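Local coordinates for protein phosphoribulokinase (Rhodobacter sphaeroides, PDB 1A7J) that catalyses the ATP-dependent phosphorylation of D-ribulose 5-phosphate to D-ribulose 1,5-bisphosphate in the Calvin cycle, at residues A[7-13]-A[148-154]; A[203-209]-A[230-236]; A[161-166]-A[183-188]. All coordinates share one frame; numbering follows the deposited sequence.

Contact 1. Residues A[7-13]-A[148-154]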
loop_
_atom_site.group_PDB
_atom_site.type_symbol
_atom_site.label_atom_id
_atom_site.label_comp_id
_atom_site.label_asym_id
_atom_site.label_seq_id
_atom_site.Cartn_x
_atom_site.Cartn_y
_atom_site.Cartn_z
ATOM N N ILE A 7 -6.949 11.697 -6.927
ATOM C CA ILE A 7 -6.151 10.492 -6.789
ATOM C C ILE A 7 -6.253 9.995 -5.347
ATOM O O ILE A 7 -6.044 10.766 -4.420
ATOM C CB ILE A 7 -4.688 10.772 -7.108
ATOM C CG1 ILE A 7 -4.587 11.745 -8.267
ATOM C CG2 ILE A 7 -4.008 9.516 -7.530
ATOM C CD1 ILE A 7 -3.208 12.319 -8.429
ATOM N N ILE A 8 -6.679 8.740 -5.178
ATOM C CA ILE A 8 -6.689 8.016 -3.892
ATOM C C ILE A 8 -5.471 7.101 -3.795
ATOM O O ILE A 8 -5.196 6.330 -4.713
ATOM C CB ILE A 8 -7.949 7.134 -3.769
ATOM C CG1 ILE A 8 -9.183 8.026 -3.685
ATOM C CG2 ILE A 8 -7.855 6.227 -2.523
ATOM C CD1 ILE A 8 -10.444 7.272 -3.841
ATOM N N SER A 9 -4.822 7.089 -2.636
ATOM C CA SER A 9 -3.505 6.469 -2.495
ATOM C C SER A 9 -3.392 5.655 -1.215
ATOM O O SER A 9 -3.326 6.224 -0.123
ATOM C CB SER A 9 -2.437 7.560 -2.507
ATOM O OG SER A 9 -1.128 7.027 -2.450
ATOM N N VAL A 10 -3.350 4.328 -1.373
ATOM C CA VAL A 10 -3.161 3.354 -0.292
ATOM C C VAL A 10 -1.693 2.917 -0.220
ATOM O O VAL A 10 -1.139 2.408 -1.188
ATOM C CB VAL A 10 -4.023 2.103 -0.555
ATOM C CG1 VAL A 10 -3.899 1.129 0.580
ATOM C CG2 VAL A 10 -5.480 2.491 -0.784
ATOM N N THR A 11 -1.037 3.157 0.904
ATOM C CA THR A 11 0.373 2.800 1.016
ATOM C C THR A 11 0.606 1.851 2.184
ATOM O O THR A 11 -0.184 1.826 3.130
ATOM C CB THR A 11 1.249 4.027 1.194
ATOM O OG1 THR A 11 2.619 3.636 1.188
ATOM C CG2 THR A 11 0.982 4.657 2.512
ATOM N N GLY A 12 1.601 0.980 2.035
ATOM C CA GLY A 12 1.946 0.037 3.082
ATOM C C GLY A 12 1.668 -1.432 2.785
ATOM O O GLY A 12 2.430 -2.308 3.191
ATOM N N SER A 13 0.568 -1.717 2.098
ATOM C CA SER A 13 0.168 -3.097 1.857
ATOM C C SER A 13 0.485 -3.529 0.430
ATOM O O SER A 13 0.117 -2.835 -0.513
ATOM C CB SER A 13 -1.336 -3.250 2.096
ATOM O OG SER A 13 -2.051 -2.323 1.286
ATOM N N ALA A 148 -2.025 13.705 -3.692
ATOM C CA ALA A 148 -3.126 12.753 -3.525
ATOM C C ALA A 148 -4.134 13.286 -2.516
ATOM O O ALA A 148 -3.761 13.620 -1.395
ATOM C CB ALA A 148 -2.570 11.415 -3.049
ATOM N N ASP A 149 -5.411 13.302 -2.877
ATOM C CA ASP A 149 -6.413 13.958 -2.030
ATOM C C ASP A 149 -6.870 13.075 -0.887
ATOM O O ASP A 149 -7.576 13.527 0.014
ATOM C CB ASP A 149 -7.637 14.383 -2.838
ATOM C CG ASP A 149 -7.276 15.168 -4.064
ATOM O OD1 ASP A 149 -6.802 14.525 -5.034
ATOM O OD2 ASP A 149 -7.446 16.412 -4.050
ATOM N N LEU A 150 -6.569 11.790 -0.985
ATOM C CA LEU A 150 -6.847 10.878 0.106
ATOM C C LEU A 150 -5.700 9.891 0.176
ATOM O O LEU A 150 -5.240 9.393 -0.841
ATOM C CB LEU A 150 -8.174 10.160 -0.132
ATOM C CG LEU A 150 -8.777 9.309 0.991
ATOM C CD1 LEU A 150 -8.987 10.130 2.253
ATOM C CD2 LEU A 150 -10.104 8.758 0.508
ATOM N N LYS A 151 -5.071 9.841 1.330
ATOM C CA LYS A 151 -3.977 8.935 1.536
ATOM C C LYS A 151 -4.312 7.995 2.699
ATOM O O LYS A 151 -4.712 8.446 3.777
ATOM C CB LYS A 151 -2.727 9.749 1.824
ATOM C CG LYS A 151 -2.361 10.658 0.700
ATOM C CD LYS A 151 -1.237 11.549 1.109
ATOM C CE LYS A 151 -1.761 12.758 1.838
ATOM N NZ LYS A 151 -2.882 13.408 1.091
ATOM N N ILE A 152 -4.422 6.713 2.373
ATOM C CA ILE A 152 -4.745 5.681 3.342
ATOM C C ILE A 152 -3.512 4.831 3.577
ATOM O O ILE A 152 -2.692 4.628 2.675
ATOM C CB ILE A 152 -5.861 4.785 2.814
ATOM C CG1 ILE A 152 -7.105 5.618 2.546
ATOM C CG2 ILE A 152 -6.172 3.686 3.788
ATOM C CD1 ILE A 152 -7.419 5.701 1.090
ATOM N N GLY A 153 -3.340 4.379 4.802
ATOM C CA GLY A 153 -2.221 3.508 5.082
ATOM C C GLY A 153 -2.774 2.195 5.550
ATOM O O GLY A 153 -3.655 2.163 6.382
ATOM N N VAL A 154 -2.361 1.115 4.929
ATOM C CA VAL A 154 -2.720 -0.179 5.445
ATOM C C VAL A 154 -1.444 -0.916 5.792
ATOM O O VAL A 154 -0.688 -1.291 4.909
ATOM C CB VAL A 154 -3.511 -0.965 4.417
ATOM C CG1 VAL A 154 -4.188 -2.135 5.098
ATOM C CG2 VAL A 154 -4.547 -0.059 3.758
#

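Contact 2. Residues A[203-209]-A[230-236]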
loop_
_atom_site.group_PDB
_atom_site.type_symbol
_atom_site.label_atom_id
_atom_site.label_comp_id
_atom_site.label_asym_id
_atom_site.label_seq_id
_atom_site.Cartn_x
_atom_site.Cartn_y
_atom_site.Cartn_z
ATOM N N ASP A 203 -3.951 10.163 5.672
ATOM C CA ASP A 203 -5.116 10.711 6.340
ATOM C C ASP A 203 -5.727 9.701 7.289
ATOM O O ASP A 203 -6.307 10.070 8.303
ATOM C CB ASP A 203 -6.169 11.112 5.319
ATOM C CG ASP A 203 -5.770 12.324 4.502
ATOM O OD1 ASP A 203 -5.850 13.460 5.003
ATOM O OD2 ASP A 203 -5.446 12.146 3.319
ATOM N N ILE A 204 -5.766 8.437 6.895
ATOM C CA ILE A 204 -6.344 7.403 7.760
ATOM C C ILE A 204 -5.432 6.202 7.737
ATOM O O ILE A 204 -5.076 5.747 6.667
ATOM C CB ILE A 204 -7.720 6.964 7.251
ATOM C CG1 ILE A 204 -8.650 8.170 7.176
ATOM C CG2 ILE A 204 -8.318 5.937 8.186
ATOM C CD1 ILE A 204 -10.099 7.814 6.991
ATOM N N ASN A 205 -5.014 5.713 8.899
ATOM C CA ASN A 205 -4.251 4.475 8.934
ATOM C C ASN A 205 -5.130 3.346 9.400
ATOM O O ASN A 205 -5.876 3.501 10.338
ATOM C CB ASN A 205 -3.073 4.581 9.883
ATOM C CG ASN A 205 -2.004 5.516 9.395
ATOM O OD1 ASN A 205 -1.741 5.611 8.203
ATOM N ND2 ASN A 205 -1.293 6.119 10.327
ATOM N N PHE A 206 -5.012 2.200 8.746
ATOM C CA PHE A 206 -5.538 0.941 9.235
ATOM C C PHE A 206 -4.350 0.061 9.653
ATOM O O PHE A 206 -3.556 -0.304 8.808
ATOM C CB PHE A 206 -6.310 0.283 8.098
ATOM C CG PHE A 206 -7.569 1.029 7.695
ATOM C CD1 PHE A 206 -7.501 2.168 6.903
ATOM C CD2 PHE A 206 -8.824 0.564 8.077
ATOM C CE1 PHE A 206 -8.655 2.809 6.507
ATOM C CE2 PHE A 206 -9.967 1.201 7.681
ATOM C CZ PHE A 206 -9.882 2.324 6.902
ATOM N N GLN A 207 -4.175 -0.241 10.938
ATOM C CA GLN A 207 -3.007 -1.028 11.362
ATOM C C GLN A 207 -3.377 -2.416 11.849
ATOM O O GLN A 207 -4.136 -2.545 12.785
ATOM C CB GLN A 207 -2.219 -0.311 12.468
ATOM C CG GLN A 207 -0.832 -0.912 12.676
ATOM C CD GLN A 207 -0.127 -0.390 13.902
ATOM O OE1 GLN A 207 -0.751 0.154 14.804
ATOM N NE2 GLN A 207 1.178 -0.567 13.950
ATOM N N ARG A 208 -2.851 -3.447 11.197
ATOM C CA ARG A 208 -3.233 -4.819 11.450
ATOM C C ARG A 208 -2.382 -5.375 12.570
ATOM O O ARG A 208 -1.178 -5.507 12.429
ATOM C CB ARG A 208 -3.059 -5.639 10.174
ATOM C CG ARG A 208 -3.536 -7.072 10.296
ATOM C CD ARG A 208 -4.410 -7.491 9.114
ATOM N NE ARG A 208 -5.680 -8.087 9.559
ATOM C CZ ARG A 208 -6.771 -8.199 8.797
ATOM N NH1 ARG A 208 -6.702 -8.005 7.488
ATOM N NH2 ARG A 208 -7.921 -8.566 9.333
ATOM N N VAL A 209 -3.013 -5.687 13.690
ATOM C CA VAL A 209 -2.305 -6.079 14.904
ATOM C C VAL A 209 -2.725 -7.485 15.322
ATOM O O VAL A 209 -3.876 -7.673 15.705
ATOM C CB VAL A 209 -2.698 -5.177 16.056
ATOM C CG1 VAL A 209 -1.644 -5.182 17.092
ATOM C CG2 VAL A 209 -2.970 -3.806 15.567
ATOM N N VAL A 230 -6.624 -7.717 15.408
ATOM C CA VAL A 230 -7.483 -6.516 15.340
ATOM C C VAL A 230 -6.856 -5.450 14.474
ATOM O O VAL A 230 -5.647 -5.445 14.262
ATOM C CB VAL A 230 -7.772 -5.841 16.722
ATOM C CG1 VAL A 230 -8.607 -6.733 17.602
ATOM C CG2 VAL A 230 -6.482 -5.461 17.397
ATOM N N VAL A 231 -7.684 -4.526 14.013
ATOM C CA VAL A 231 -7.237 -3.415 13.196
ATOM C C VAL A 231 -7.559 -2.129 13.916
ATOM O O VAL A 231 -8.662 -1.952 14.421
ATOM C CB VAL A 231 -7.932 -3.407 11.818
ATOM C CG1 VAL A 231 -7.378 -2.305 10.974
ATOM C CG2 VAL A 231 -7.727 -4.727 11.114
ATOM N N VAL A 232 -6.531 -1.319 14.107
ATOM C CA VAL A 232 -6.678 0.021 14.654
ATOM C C VAL A 232 -6.894 0.955 13.478
ATOM O O VAL A 232 -6.079 0.979 12.561
ATOM C CB VAL A 232 -5.387 0.467 15.359
ATOM C CG1 VAL A 232 -5.591 1.752 16.048
ATOM C CG2 VAL A 232 -4.928 -0.608 16.341
ATOM N N ILE A 233 -7.982 1.718 13.482
ATOM C CA ILE A 233 -8.199 2.680 12.415
ATOM C C ILE A 233 -8.091 4.056 13.016
ATOM O O ILE A 233 -8.923 4.435 13.814
ATOM C CB ILE A 233 -9.566 2.512 11.781
ATOM C CG1 ILE A 233 -9.802 1.050 11.449
ATOM C CG2 ILE A 233 -9.631 3.299 10.504
ATOM C CD1 ILE A 233 -11.260 0.708 11.317
ATOM N N ARG A 234 -6.954 4.708 12.807
ATOM C CA ARG A 234 -6.755 6.055 13.307
ATOM C C ARG A 234 -6.945 7.124 12.236
ATOM O O ARG A 234 -6.306 7.057 11.186
ATOM C CB ARG A 234 -5.372 6.196 13.906
ATOM C CG ARG A 234 -5.325 7.325 14.891
ATOM C CD ARG A 234 -3.948 7.822 15.154
ATOM N NE ARG A 234 -3.359 8.308 13.934
ATOM C CZ ARG A 234 -2.730 9.458 13.813
ATOM N NH1 ARG A 234 -2.432 10.195 14.878
ATOM N NH2 ARG A 234 -2.344 9.829 12.611
ATOM N N PHE A 235 -7.793 8.114 12.536
ATOM C CA PHE A 235 -7.996 9.282 11.682
ATOM C C PHE A 235 -7.077 10.439 12.068
ATOM O O PHE A 235 -7.202 11.001 13.155
ATOM C CB PHE A 235 -9.443 9.768 11.747
ATOM C CG PHE A 235 -10.453 8.741 11.337
ATOM C CD1 PHE A 235 -10.628 7.575 12.083
ATOM C CD2 PHE A 235 -11.215 8.913 10.190
ATOM C CE1 PHE A 235 -11.538 6.601 11.688
ATOM C CE2 PHE A 235 -12.128 7.932 9.786
ATOM C CZ PHE A 235 -12.278 6.780 10.536
ATOM N N ARG A 236 -6.253 10.880 11.119
ATOM C CA ARG A 236 -5.451 12.112 11.243
ATOM C C ARG A 236 -6.282 13.220 11.882
ATOM O O ARG A 236 -5.833 13.886 12.812
ATOM C CB ARG A 236 -4.977 12.587 9.853
ATOM C CG ARG A 236 -3.587 13.245 9.802
ATOM C CD ARG A 236 -3.479 14.455 8.810
ATOM N NE ARG A 236 -3.805 14.180 7.394
ATOM C CZ ARG A 236 -2.945 14.279 6.372
ATOM N NH1 ARG A 236 -1.633 14.251 6.588
ATOM N NH2 ARG A 236 -3.393 14.287 5.117
HETATM O O HOH W 1 -6.691 14.424 7.174
#

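Contact 3. Residues A[161-166]-A[183-188]. With SO4 (sulfate ion), chain B.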
loop_
_atom_site.group_PDB
_atom_site.type_symbol
_atom_site.label_atom_id
_atom_site.label_comp_id
_atom_site.label_asym_id
_atom_site.label_seq_id
_atom_site.Cartn_x
_atom_site.Cartn_y
_atom_site.Cartn_z
ATOM N N GLU A 161 4.724 -8.210 9.570
ATOM C CA GLU A 161 5.261 -8.005 8.227
ATOM C C GLU A 161 6.302 -9.073 7.961
ATOM O O GLU A 161 6.195 -9.782 6.971
ATOM C CB GLU A 161 5.877 -6.611 8.090
ATOM C CG GLU A 161 5.982 -6.091 6.641
ATOM C CD GLU A 161 7.346 -6.372 6.002
ATOM O OE1 GLU A 161 8.386 -6.151 6.674
ATOM O OE2 GLU A 161 7.382 -6.837 4.841
ATOM N N TRP A 162 7.180 -9.320 8.935
ATOM C CA TRP A 162 8.192 -10.368 8.812
ATOM C C TRP A 162 7.584 -11.747 8.576
ATOM O O TRP A 162 8.082 -12.489 7.759
ATOM C CB TRP A 162 9.050 -10.446 10.057
ATOM C CG TRP A 162 9.766 -9.215 10.396
ATOM C CD1 TRP A 162 9.854 -8.074 9.648
ATOM C CD2 TRP A 162 10.640 -9.044 11.496
ATOM N NE1 TRP A 162 10.770 -7.213 10.208
ATOM C CE2 TRP A 162 11.271 -7.785 11.339
ATOM C CE3 TRP A 162 10.986 -9.854 12.578
ATOM C CZ2 TRP A 162 12.231 -7.323 12.223
ATOM C CZ3 TRP A 162 11.946 -9.400 13.453
ATOM C CH2 TRP A 162 12.565 -8.137 13.272
ATOM N N ILE A 163 6.616 -12.146 9.388
ATOM C CA ILE A 163 5.938 -13.413 9.184
ATOM C C ILE A 163 5.359 -13.426 7.795
ATOM O O ILE A 163 5.420 -14.432 7.113
ATOM C CB ILE A 163 4.767 -13.589 10.166
ATOM C CG1 ILE A 163 5.310 -13.738 11.586
ATOM C CG2 ILE A 163 3.905 -14.813 9.791
ATOM C CD1 ILE A 163 4.453 -13.070 12.681
ATOM N N GLN A 164 4.721 -12.333 7.409
ATOM C CA GLN A 164 4.123 -12.254 6.085
ATOM C C GLN A 164 5.198 -12.421 5.021
ATOM O O GLN A 164 4.975 -13.064 4.005
ATOM C CB GLN A 164 3.373 -10.924 5.884
ATOM C CG GLN A 164 1.872 -11.038 6.154
ATOM C CD GLN A 164 1.103 -9.718 6.087
ATOM O OE1 GLN A 164 1.632 -8.685 5.674
ATOM N NE2 GLN A 164 -0.181 -9.769 6.439
ATOM N N LYS A 165 6.405 -11.965 5.320
ATOM C CA LYS A 165 7.470 -11.959 4.336
ATOM C C LYS A 165 8.198 -13.297 4.311
ATOM O O LYS A 165 8.478 -13.831 3.246
ATOM C CB LYS A 165 8.447 -10.833 4.642
ATOM C CG LYS A 165 9.749 -10.970 3.935
ATOM C CD LYS A 165 9.575 -10.731 2.460
ATOM C CE LYS A 165 10.905 -10.870 1.727
ATOM N NZ LYS A 165 10.761 -10.872 0.231
ATOM N N ILE A 166 8.466 -13.847 5.494
ATOM C CA ILE A 166 9.197 -15.102 5.652
ATOM C C ILE A 166 8.390 -16.187 4.979
ATOM O O ILE A 166 8.950 -17.072 4.330
ATOM C CB ILE A 166 9.388 -15.458 7.140
ATOM C CG1 ILE A 166 10.516 -14.642 7.750
ATOM C CG2 ILE A 166 9.766 -16.875 7.297
ATOM C CD1 ILE A 166 10.194 -14.183 9.100
ATOM N N VAL A 183 17.845 -11.422 5.201
ATOM C CA VAL A 183 16.881 -10.819 4.276
ATOM C C VAL A 183 15.978 -9.877 5.057
ATOM O O VAL A 183 15.444 -8.913 4.514
ATOM C CB VAL A 183 16.004 -11.906 3.570
ATOM C CG1 VAL A 183 14.588 -11.439 3.394
ATOM C CG2 VAL A 183 16.549 -12.217 2.202
ATOM N N ILE A 184 15.739 -10.211 6.314
ATOM C CA ILE A 184 14.828 -9.446 7.141
ATOM C C ILE A 184 15.524 -8.187 7.676
ATOM O O ILE A 184 15.025 -7.076 7.478
ATOM C CB ILE A 184 14.265 -10.361 8.263
ATOM C CG1 ILE A 184 12.996 -11.040 7.773
ATOM C CG2 ILE A 184 13.964 -9.601 9.515
ATOM C CD1 ILE A 184 11.972 -10.082 7.345
ATOM N N LEU A 185 16.767 -8.340 8.134
ATOM C CA LEU A 185 17.604 -7.207 8.556
ATOM C C LEU A 185 18.037 -6.248 7.424
ATOM O O LEU A 185 18.121 -5.038 7.629
ATOM C CB LEU A 185 18.853 -7.727 9.286
ATOM C CG LEU A 185 18.681 -8.416 10.626
ATOM C CD1 LEU A 185 19.836 -9.347 10.824
ATOM C CD2 LEU A 185 18.644 -7.407 11.719
ATOM N N ARG A 186 18.425 -6.794 6.276
ATOM C CA ARG A 186 18.768 -5.976 5.119
ATOM C C ARG A 186 17.589 -5.075 4.709
ATOM O O ARG A 186 17.797 -3.990 4.161
ATOM C CB ARG A 186 19.196 -6.878 3.958
ATOM C CG ARG A 186 19.477 -6.167 2.644
ATOM C CD ARG A 186 19.522 -7.141 1.478
ATOM N NE ARG A 186 18.278 -7.127 0.709
ATOM C CZ ARG A 186 17.642 -8.218 0.290
ATOM N NH1 ARG A 186 18.206 -9.415 0.395
ATOM N NH2 ARG A 186 16.446 -8.113 -0.278
ATOM N N ARG A 187 16.362 -5.468 5.065
ATOM C CA ARG A 187 15.172 -4.685 4.706
ATOM C C ARG A 187 14.839 -3.627 5.743
ATOM O O ARG A 187 14.239 -2.624 5.408
ATOM C CB ARG A 187 13.960 -5.599 4.440
ATOM C CG ARG A 187 14.018 -6.286 3.066
ATOM C CD ARG A 187 12.776 -7.082 2.684
ATOM N NE ARG A 187 12.074 -7.570 3.861
ATOM C CZ ARG A 187 10.768 -7.410 4.079
ATOM N NH1 ARG A 187 9.957 -7.098 3.082
ATOM N NH2 ARG A 187 10.257 -7.703 5.267
ATOM N N MET A 188 15.407 -3.745 6.935
ATOM C CA MET A 188 15.091 -2.804 8.004
ATOM C C MET A 188 15.603 -1.403 7.706
ATOM O O MET A 188 14.993 -0.401 8.094
ATOM C CB MET A 188 15.657 -3.289 9.327
ATOM C CG MET A 188 14.905 -4.461 9.912
ATOM S SD MET A 188 13.096 -4.300 9.793
ATOM C CE MET A 188 12.782 -3.126 11.152
HETATM S S SO4 B . 12.946 -7.845 -1.203
HETATM O O1 SO4 B . 14.023 -6.980 -1.592
HETATM O O2 SO4 B . 11.862 -7.065 -0.670
HETATM O O3 SO4 B . 12.497 -8.573 -2.350
HETATM O O4 SO4 B . 13.406 -8.758 -0.219
#

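Contact 1. Residues A[7-13]-A[148-154]
V154 meets strand 7-11 where that strand runs out into G12 and S13. With CG1 anti to the backbone N (chi1 -165°), its CG2 branch lies beside that N and reaches back to V10 CG1 at 3.5 Å, while V154 CB lies 3.7 Å from S13 OG. The backbone ties the same end: V154 N donates to T11 O at 2.9 Å. Two residues earlier, I152 puts its CD1 methyl 3.7 Å from I8 CG2, and V10 CG2 flanks the same methyl more loosely, so I8, V10 and I152 share one apolar face. I152 is held at both backbone ends, its N bonded to S9 O and its O receiving T11 N (each 2.8 Å), in the staggered pattern of parallel strands. At the opposite end, I7 O takes the N-H of D149 at 3.0 Å; the return bond from I7 N to D149 OD1 is weak. On the other face S9 CB packs against A148 CB, and S9 OG turns to G135 O. G12 and S13 belong to the predicted ATP-binding loop, consistent with strand 7-11 being the strand that leads into the P-loop of this nucleotide-binding fold. Strand 127-132 bonds to the other edge of strand 7-11 and strand 204-210 to the other edge of strand 150-156; F25 of helix 21-32 covers I8, V10 and I152, and helix 268-284 covers I8 and L150.

Contact 2. Residues A[203-209]-A[230-236]
The F206 ring carries I233 on one face and has V231 CG1 at its edge, near the ring plane. I233 CG2 makes a CH-pi contact, 3.7 Å from the F206 centroid and 18° off the normal, somewhat toward the rim; with I233 CG1 beside the backbone N (chi1 -49°), CG2 is anti to that N and comes over the ring, while CG1 touches F206 CD2. The guanidinium of R208 has V231 CG2 over one face, and its NE bonds to S229 OG. R236 lays one guanidinium face over the backbone of D203 and has a water in plane at its edge. The D203 carboxylate is turned 85° from the R236 guanidinium, and D203 OD1 receives R236 NH2 at 2.6 Å from above the carboxylate plane, a salt bridge joined by a weak bond from R236 NE. The water links D203 OD1 and R236 NE a second time, and D203 OD2 takes the N-H of K151. Strands 204-209 and 230-235 pair antiparallel: strand 204-210 is the last of the parallel strands of the P-loop nucleotide-binding fold, and strand 229-235 turns back beside it. N205 with R234, Q207 with V232 and V209 with V230 are the hydrogen-bonded pairs, each bonded both ways, as in Q207 N to V232 O at 2.8 Å. On the face of F206 and I233, I204 CD1 lies 3.5 Å from F235 CE2, the two side chains pointing the same way. On the other face, V209 CG2 packs 3.8 Å from V232 CG2. Helix 268-284 covers F206 through L268 and M272, and I233 through A271.

Contact 3. Residues A[161-166]-A[183-188]
Helices 161-166 and 183-188 run past each other at 129°, their axes 11.3 Å apart at closest approach, with W162 and I184 facing across the gap, CA to CA 6.9 Å. Side chains do the joining. I184 lies over one face of the indole, its CG2 3.9 Å from the centroid of the W162 six-membered ring and its CD1 above the pyrrole side. M188 comes in at the indole edge, a Met-aromatic contact with M188 SD 3.8 Å from W162 NE1. Toward the catalytic side, E161 and R187 approach from opposite directions in a salt bridge, their flat groups 36° apart. R187 NH1 and NH2 grip the same oxygen end-on: NH1 uses the syn lone pair of E161 OE2 at 3.1 Å, and NH2 comes to OE2 from that syn side while making a weak second bond to OE1. K165 has its CG anti to the backbone N (chi1 164°), which lays CG over the R187 guanidinium, 3.6 Å from R187 NH2. With an alanine in place of R187, the carboxylate of E161 would probably be left without its positive mate on helix 183-188, and the K165 chain without the flat surface it rests on. K165 and R187 belong to the catalytic site; K165 NZ pairs with D169 and bonds weakly to a sulfate, probably from the crystallisation liquor, which R186 NH2 also reaches weakly and H69 ND1 bonds. Helix 158-168 follows strand 150-156, whose P156 touches E161; P217 and F218 pack on W162, and F70 touches R187.

Contacts 1 and 2 are consecutive parts of one sheet, their centres 12 Å apart: strand 150-156 bonds to strand 204-210, probably through K151 O to D203 N and G153 O to F206 N, each 2.7 Å, and I152 CG2 packs 3.7 Å from F206 CD1. Contact 3 stands apart, its centre 22 Å from contact 1 and 21 Å from contact 2, yet strand 150-156 runs on into helix 158-168, and helix 180-195 is followed in the chain by strand 204-210. Contact 3 holds catalytic K165 and R187; contact 1 carries G12 and S13 of the predicted ATP site. Between side chains, R208 lies about 5 Å from T20 of that site, and S13 about 10 Å from catalytic D42.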